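Local coordinates for protein AlkD2 (PDB 6M9M) that binds inosine-5'-monophosphate and belongs to the HEAT-like repeat family of DNA glycosylases, though its own function is not known, at residues A[10-16]-A[49-54]; A[42-47]-A[57-62]. One frame throughout, in Å; residues are numbered along the deposited sequence.

Contact 1: A[10-16]-A[49-54]; sequences EKDFSLI and SDVYQV
Gln53 reaches across from the first turn of helix 52-65 to the chain that leaves helix 2-13. Its CB packs on Phe13 CB at 3.6 Å. CG lies beside Phe13 O. The chain then bends (chi2 93°) and carries the amide past that carbonyl to the turn beyond. OE1 faces Ser14 CA at 3.8 Å. NE2 donates to Ile16 O at 2.8 Å. The bond is nearly straight at 162°, its acceptor in the amide plane. Ile16 O also takes a bond from water 2, which is in turn bonded to Tyr52 OH. The amide lies nearly parallel to the Tyr52 ring, with Gln53 CD over the centre of one face. The contact joins two helices of an all-helical HEAT-like repeat fold. Ile16 closes a type I turn begun at Phe13, two residues before the IMP-binding His18, and Tyr52 lies close to the IMP-binding Arg86. At the other end, Ser49 OG donates to Glu10 OE2 at 2.7 Å, on the anti side of the carboxylate. The same OG accepts from Val51 N in an ST turn. Between these ends, Val54 CG2 packs 3.7 Å from Glu10 CG, and Val51 CG1 meets Ser14 CB at 3.7 Å.

Contact 2: A[42-47]-A[57-62]; sequences LAFLAY and YAVFLF
Ala43 and Ala58 face each other where helices 36-47 and 52-65 pack as an antiparallel pair of the HEAT-like repeat fold. The short segments cross at -150°, with axes 8.4 Å apart. Small side chains allow this close approach. Ala58 CB sits against backbone, 3.5 Å from Ala43 O and equally near Tyr47 N, two atoms already hydrogen-bonded to each other within helix 36-47. Ala46 CB touches the same methyl. No hydrogen bond crosses the contact.

Larger groups lie around this centre. On one flank Phe62, Phe44 and Tyr47 form an aromatic cluster. Phe62 CE1 reaches Ala43 CB at 3.5 Å and also lies over one face of the Phe44 ring. The Phe44 and Phe62 planes meet obliquely at 52°. Tyr47 CB touches Phe62 CZ. With CG anti to the backbone N (chi1 -172°), the Tyr47 ring runs alongside Val59, whose CG2 meets CE1. Phe74 of helix 69-79 joins the cluster from outside, edge-to-face with Phe44.

On the other flank Leu61 CB packs on Ala43 CB. Tyr57 presents its ring edge to Ala46 CB, while Leu61 CG covers part of one ring face. Asp30 of helix 21-32 is hydrogen-bonded to Tyr57 OH and so anchors the ring's polar end. The Leu42 side chain crosses that of Tyr57 at about a right angle, and its CD2 lies 3.4 Å from Tyr57 OH.

How the contacts relate
Both contacts use helix 52-65. Contact 1 takes its N-terminal turn and the loop before it; contact 2 takes turns further along. Contact 2 is buried and almost wholly apolar, and it pairs this helix with its neighbour in sequence, 36-47. Contact 1 is only partly buried. It ties the helix to the end of helix 2-13 with side-chain hydrogen bonds and waters, and it lies nearer the IMP site. The two meet directly: Val54 CG1 packs on Ala46 O at 3.6 Å, and Phe13 CE2 on Tyr57 CB at 4.0 Å. Helix 21-32 touches both, reaching Phe13 and Gln53 in one and Tyr57 in the other.

Contact 1: A[10-16]-A[49-54]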
loop_
_atom_site.group_PDB
_atom_site.type_symbol
_atom_site.label_atom_id
_atom_site.label_comp_id
_atom_site.label_asym_id
_atom_site.label_seq_id
_atom_site.Cartn_x
_atom_site.Cartn_y
_atom_site.Cartn_z
ATOM N N GLU A 10 1.505 -13.335 19.939
ATOM C CA GLU A 10 1.031 -14.522 19.245
ATOM C C GLU A 10 -0.205 -15.089 19.928
ATOM O O GLU A 10 -1.186 -15.440 19.264
ATOM C CB GLU A 10 2.162 -15.552 19.169
ATOM C CG GLU A 10 3.286 -15.106 18.220
ATOM C CD GLU A 10 4.482 -16.037 18.181
ATOM O OE1 GLU A 10 4.651 -16.849 19.110
ATOM O OE2 GLU A 10 5.269 -15.951 17.220
ATOM N N LYS A 11 -0.191 -15.157 21.259
ATOM C CA LYS A 11 -1.367 -15.632 21.979
ATOM C C LYS A 11 -2.550 -14.697 21.769
ATOM O O LYS A 11 -3.682 -15.148 21.552
ATOM C CB LYS A 11 -1.042 -15.752 23.463
ATOM C CG LYS A 11 -2.119 -16.454 24.262
ATOM C CD LYS A 11 -1.704 -16.630 25.716
ATOM C CE LYS A 11 -2.157 -15.465 26.585
ATOM N NZ LYS A 11 -3.615 -15.534 26.888
ATOM N N ASP A 12 -2.307 -13.388 21.824
ATOM C CA ASP A 12 -3.396 -12.424 21.720
ATOM C C ASP A 12 -4.034 -12.426 20.326
ATOM O O ASP A 12 -5.249 -12.224 20.198
ATOM C CB ASP A 12 -2.870 -11.020 22.039
ATOM C CG ASP A 12 -2.444 -10.843 23.493
ATOM O OD1 ASP A 12 -2.777 -11.693 24.355
ATOM O OD2 ASP A 12 -1.783 -9.812 23.779
ATOM N N PHE A 13 -3.244 -12.629 19.261
ATOM C CA PHE A 13 -3.719 -12.359 17.913
ATOM C C PHE A 13 -3.987 -13.586 17.043
ATOM O O PHE A 13 -4.607 -13.441 15.981
ATOM C CB PHE A 13 -2.692 -11.512 17.139
ATOM C CG PHE A 13 -2.469 -10.114 17.674
ATOM C CD1 PHE A 13 -3.412 -9.471 18.451
ATOM C CD2 PHE A 13 -1.303 -9.434 17.357
ATOM C CE1 PHE A 13 -3.186 -8.181 18.914
ATOM C CE2 PHE A 13 -1.073 -8.146 17.821
ATOM C CZ PHE A 13 -2.019 -7.521 18.600
ATOM N N SER A 14 -3.514 -14.772 17.416
ATOM C CA SER A 14 -3.490 -15.864 16.443
ATOM C C SER A 14 -4.872 -16.398 16.077
ATOM O O SER A 14 -4.994 -17.116 15.073
ATOM C CB SER A 14 -2.611 -17.014 16.931
ATOM O OG SER A 14 -3.228 -17.701 17.995
ATOM N N LEU A 15 -5.904 -16.096 16.858
ATOM C CA LEU A 15 -7.251 -16.586 16.578
ATOM C C LEU A 15 -8.133 -15.559 15.871
ATOM O O LEU A 15 -9.280 -15.875 15.535
ATOM C CB LEU A 15 -7.929 -17.063 17.870
ATOM C CG LEU A 15 -7.245 -18.199 18.632
ATOM C CD1 LEU A 15 -8.014 -18.547 19.910
ATOM C CD2 LEU A 15 -7.094 -19.445 17.763
ATOM N N ILE A 16 -7.629 -14.348 15.630
ATOM C CA ILE A 16 -8.405 -13.330 14.927
ATOM C C ILE A 16 -8.503 -13.732 13.462
ATOM O O ILE A 16 -7.484 -13.920 12.788
ATOM C CB ILE A 16 -7.751 -11.950 15.072
ATOM C CG1 ILE A 16 -7.651 -11.544 16.544
ATOM C CG2 ILE A 16 -8.544 -10.922 14.304
ATOM C CD1 ILE A 16 -6.769 -10.364 16.783
ATOM N N SER A 49 7.639 -13.934 13.002
ATOM C CA SER A 49 6.661 -14.852 13.559
ATOM C C SER A 49 5.992 -15.675 12.469
ATOM O O SER A 49 5.708 -15.184 11.374
ATOM C CB SER A 49 5.600 -14.042 14.297
ATOM O OG SER A 49 4.584 -14.878 14.815
ATOM N N ASP A 50 5.708 -16.936 12.785
ATOM C CA ASP A 50 4.870 -17.770 11.932
ATOM C C ASP A 50 3.378 -17.528 12.167
ATOM O O ASP A 50 2.550 -18.212 11.559
ATOM C CB ASP A 50 5.234 -19.253 12.058
ATOM C CG ASP A 50 5.033 -19.808 13.444
ATOM O OD1 ASP A 50 4.474 -19.103 14.309
ATOM O OD2 ASP A 50 5.446 -20.973 13.662
ATOM N N VAL A 51 3.031 -16.543 12.988
ATOM C CA VAL A 51 1.648 -16.122 13.194
ATOM C C VAL A 51 1.427 -14.889 12.330
ATOM O O VAL A 51 1.984 -13.820 12.609
ATOM C CB VAL A 51 1.365 -15.846 14.678
ATOM C CG1 VAL A 51 -0.049 -15.342 14.864
ATOM C CG2 VAL A 51 1.614 -17.120 15.505
ATOM N N TYR A 52 0.625 -15.013 11.267
ATOM C CA TYR A 52 0.552 -13.915 10.296
ATOM C C TYR A 52 -0.010 -12.639 10.926
ATOM O O TYR A 52 0.350 -11.533 10.518
ATOM C CB TYR A 52 -0.210 -14.322 9.036
ATOM C CG TYR A 52 -1.726 -14.318 9.142
ATOM C CD1 TYR A 52 -2.445 -13.139 9.057
ATOM C CD2 TYR A 52 -2.441 -15.502 9.321
ATOM C CE1 TYR A 52 -3.823 -13.127 9.162
ATOM C CE2 TYR A 52 -3.812 -15.498 9.411
ATOM C CZ TYR A 52 -4.508 -14.316 9.329
ATOM O OH TYR A 52 -5.880 -14.318 9.425
ATOM N N GLN A 53 -0.873 -12.768 11.938
ATOM C CA GLN A 53 -1.406 -11.589 12.603
ATOM C C GLN A 53 -0.320 -10.805 13.333
ATOM O O GLN A 53 -0.402 -9.577 13.424
ATOM C CB GLN A 53 -2.526 -11.990 13.567
ATOM C CG GLN A 53 -3.739 -12.665 12.920
ATOM C CD GLN A 53 -3.655 -14.180 12.908
ATOM O OE1 GLN A 53 -2.565 -14.750 12.902
ATOM N NE2 GLN A 53 -4.813 -14.842 12.882
ATOM N N VAL A 54 0.702 -11.489 13.856
ATOM C CA VAL A 54 1.839 -10.800 14.464
ATOM C C VAL A 54 2.698 -10.134 13.391
ATOM O O VAL A 54 3.219 -9.034 13.597
ATOM C CB VAL A 54 2.627 -11.766 15.365
ATOM C CG1 VAL A 54 3.887 -11.114 15.910
ATOM C CG2 VAL A 54 1.754 -12.225 16.520
HETATM O O HOH W 1 6.807 -18.030 15.394
HETATM O O HOH W 2 -7.092 -12.173 10.589
#

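Contact 2: A[42-47]-A[57-62]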
loop_
_atom_site.group_PDB
_atom_site.type_symbol
_atom_site.label_atom_id
_atom_site.label_comp_id
_atom_site.label_asym_id
_atom_site.label_seq_id
_atom_site.Cartn_x
_atom_site.Cartn_y
_atom_site.Cartn_z
ATOM N N LEU A 42 12.142 -4.775 17.832
ATOM C CA LEU A 42 10.899 -5.503 18.057
ATOM C C LEU A 42 10.173 -5.796 16.747
ATOM O O LEU A 42 9.654 -6.903 16.555
ATOM C CB LEU A 42 10.014 -4.703 19.012
ATOM C CG LEU A 42 8.622 -5.295 19.236
ATOM C CD1 LEU A 42 8.682 -6.719 19.795
ATOM C CD2 LEU A 42 7.814 -4.381 20.153
ATOM N N ALA A 43 10.108 -4.820 15.840
ATOM C CA ALA A 43 9.415 -5.029 14.578
ATOM C C ALA A 43 10.057 -6.154 13.770
ATOM O O ALA A 43 9.358 -7.003 13.209
ATOM C CB ALA A 43 9.402 -3.722 13.780
ATOM N N PHE A 44 11.391 -6.164 13.667
ATOM C CA PHE A 44 12.041 -7.236 12.919
ATOM C C PHE A 44 11.802 -8.591 13.571
ATOM O O PHE A 44 11.591 -9.593 12.876
ATOM C CB PHE A 44 13.532 -6.966 12.752
ATOM C CG PHE A 44 13.848 -5.881 11.757
ATOM C CD1 PHE A 44 13.448 -5.984 10.446
ATOM C CD2 PHE A 44 14.563 -4.762 12.136
ATOM C CE1 PHE A 44 13.739 -4.997 9.533
ATOM C CE2 PHE A 44 14.869 -3.773 11.220
ATOM C CZ PHE A 44 14.460 -3.905 9.911
ATOM N N LEU A 45 11.832 -8.649 14.904
ATOM C CA LEU A 45 11.591 -9.926 15.568
ATOM C C LEU A 45 10.154 -10.382 15.361
ATOM O O LEU A 45 9.902 -11.556 15.065
ATOM C CB LEU A 45 11.923 -9.836 17.055
ATOM C CG LEU A 45 11.907 -11.183 17.784
ATOM C CD1 LEU A 45 12.970 -12.140 17.256
ATOM C CD2 LEU A 45 12.075 -10.935 19.286
ATOM N N ALA A 46 9.197 -9.464 15.483
ATOM C CA ALA A 46 7.801 -9.830 15.284
ATOM C C ALA A 46 7.537 -10.271 13.845
ATOM O O ALA A 46 6.715 -11.163 13.607
ATOM C CB ALA A 46 6.892 -8.667 15.673
ATOM N N TYR A 47 8.213 -9.654 12.870
ATOM C CA TYR A 47 7.987 -10.001 11.471
ATOM C C TYR A 47 8.451 -11.422 11.159
ATOM O O TYR A 47 7.981 -12.014 10.184
ATOM C CB TYR A 47 8.600 -8.946 10.514
ATOM C CG TYR A 47 8.168 -9.246 9.090
ATOM C CD1 TYR A 47 6.844 -9.059 8.706
ATOM C CD2 TYR A 47 9.043 -9.802 8.169
ATOM C CE1 TYR A 47 6.407 -9.415 7.451
ATOM C CE2 TYR A 47 8.608 -10.137 6.897
ATOM C CZ TYR A 47 7.285 -9.969 6.555
ATOM O OH TYR A 47 6.856 -10.331 5.299
ATOM N N TYR A 57 0.963 -6.858 12.713
ATOM C CA TYR A 57 1.418 -5.914 13.737
ATOM C C TYR A 57 2.789 -5.341 13.386
ATOM O O TYR A 57 3.012 -4.127 13.455
ATOM C CB TYR A 57 1.421 -6.649 15.084
ATOM C CG TYR A 57 2.223 -6.003 16.179
ATOM C CD1 TYR A 57 3.560 -6.301 16.332
ATOM C CD2 TYR A 57 1.650 -5.088 17.057
ATOM C CE1 TYR A 57 4.315 -5.731 17.331
ATOM C CE2 TYR A 57 2.403 -4.509 18.071
ATOM C CZ TYR A 57 3.743 -4.827 18.190
ATOM O OH TYR A 57 4.535 -4.285 19.172
ATOM N N ALA A 58 3.722 -6.214 12.999
ATOM C CA ALA A 58 5.077 -5.778 12.681
ATOM C C ALA A 58 5.099 -4.821 11.500
ATOM O O ALA A 58 5.892 -3.869 11.483
ATOM C CB ALA A 58 5.952 -6.991 12.374
ATOM N N VAL A 59 4.276 -5.086 10.483
ATOM C CA VAL A 59 4.244 -4.224 9.304
ATOM C C VAL A 59 3.628 -2.870 9.631
ATOM O O VAL A 59 4.070 -1.843 9.102
ATOM C CB VAL A 59 3.592 -4.944 8.112
ATOM C CG1 VAL A 59 3.517 -4.036 6.904
ATOM C CG2 VAL A 59 4.387 -6.214 7.777
ATOM N N PHE A 60 2.621 -2.827 10.512
ATOM C CA PHE A 60 2.170 -1.524 10.996
ATOM C C PHE A 60 3.325 -0.774 11.667
ATOM O O PHE A 60 3.501 0.432 11.459
ATOM C CB PHE A 60 0.967 -1.641 11.949
ATOM C CG PHE A 60 -0.356 -1.889 11.257
ATOM C CD1 PHE A 60 -0.881 -0.947 10.388
ATOM C CD2 PHE A 60 -1.089 -3.038 11.503
ATOM C CE1 PHE A 60 -2.104 -1.166 9.756
ATOM C CE2 PHE A 60 -2.311 -3.253 10.881
ATOM C CZ PHE A 60 -2.820 -2.313 10.011
ATOM N N LEU A 61 4.109 -1.463 12.507
ATOM C CA LEU A 61 5.278 -0.822 13.109
ATOM C C LEU A 61 6.250 -0.302 12.054
ATOM O O LEU A 61 6.746 0.824 12.156
ATOM C CB LEU A 61 6.000 -1.769 14.062
ATOM C CG LEU A 61 5.363 -2.092 15.411
ATOM C CD1 LEU A 61 6.300 -3.047 16.161
ATOM C CD2 LEU A 61 5.118 -0.833 16.211
ATOM N N PHE A 62 6.541 -1.110 11.029
ATOM C CA PHE A 62 7.424 -0.648 9.969
ATOM C C PHE A 62 6.895 0.656 9.368
ATOM O O PHE A 62 7.656 1.593 9.126
ATOM C CB PHE A 62 7.568 -1.691 8.851
ATOM C CG PHE A 62 8.339 -2.946 9.222
ATOM C CD1 PHE A 62 9.429 -2.932 10.101
ATOM C CD2 PHE A 62 7.992 -4.158 8.636
ATOM C CE1 PHE A 62 10.133 -4.119 10.381
ATOM C CE2 PHE A 62 8.673 -5.320 8.926
ATOM C CZ PHE A 62 9.738 -5.309 9.800
#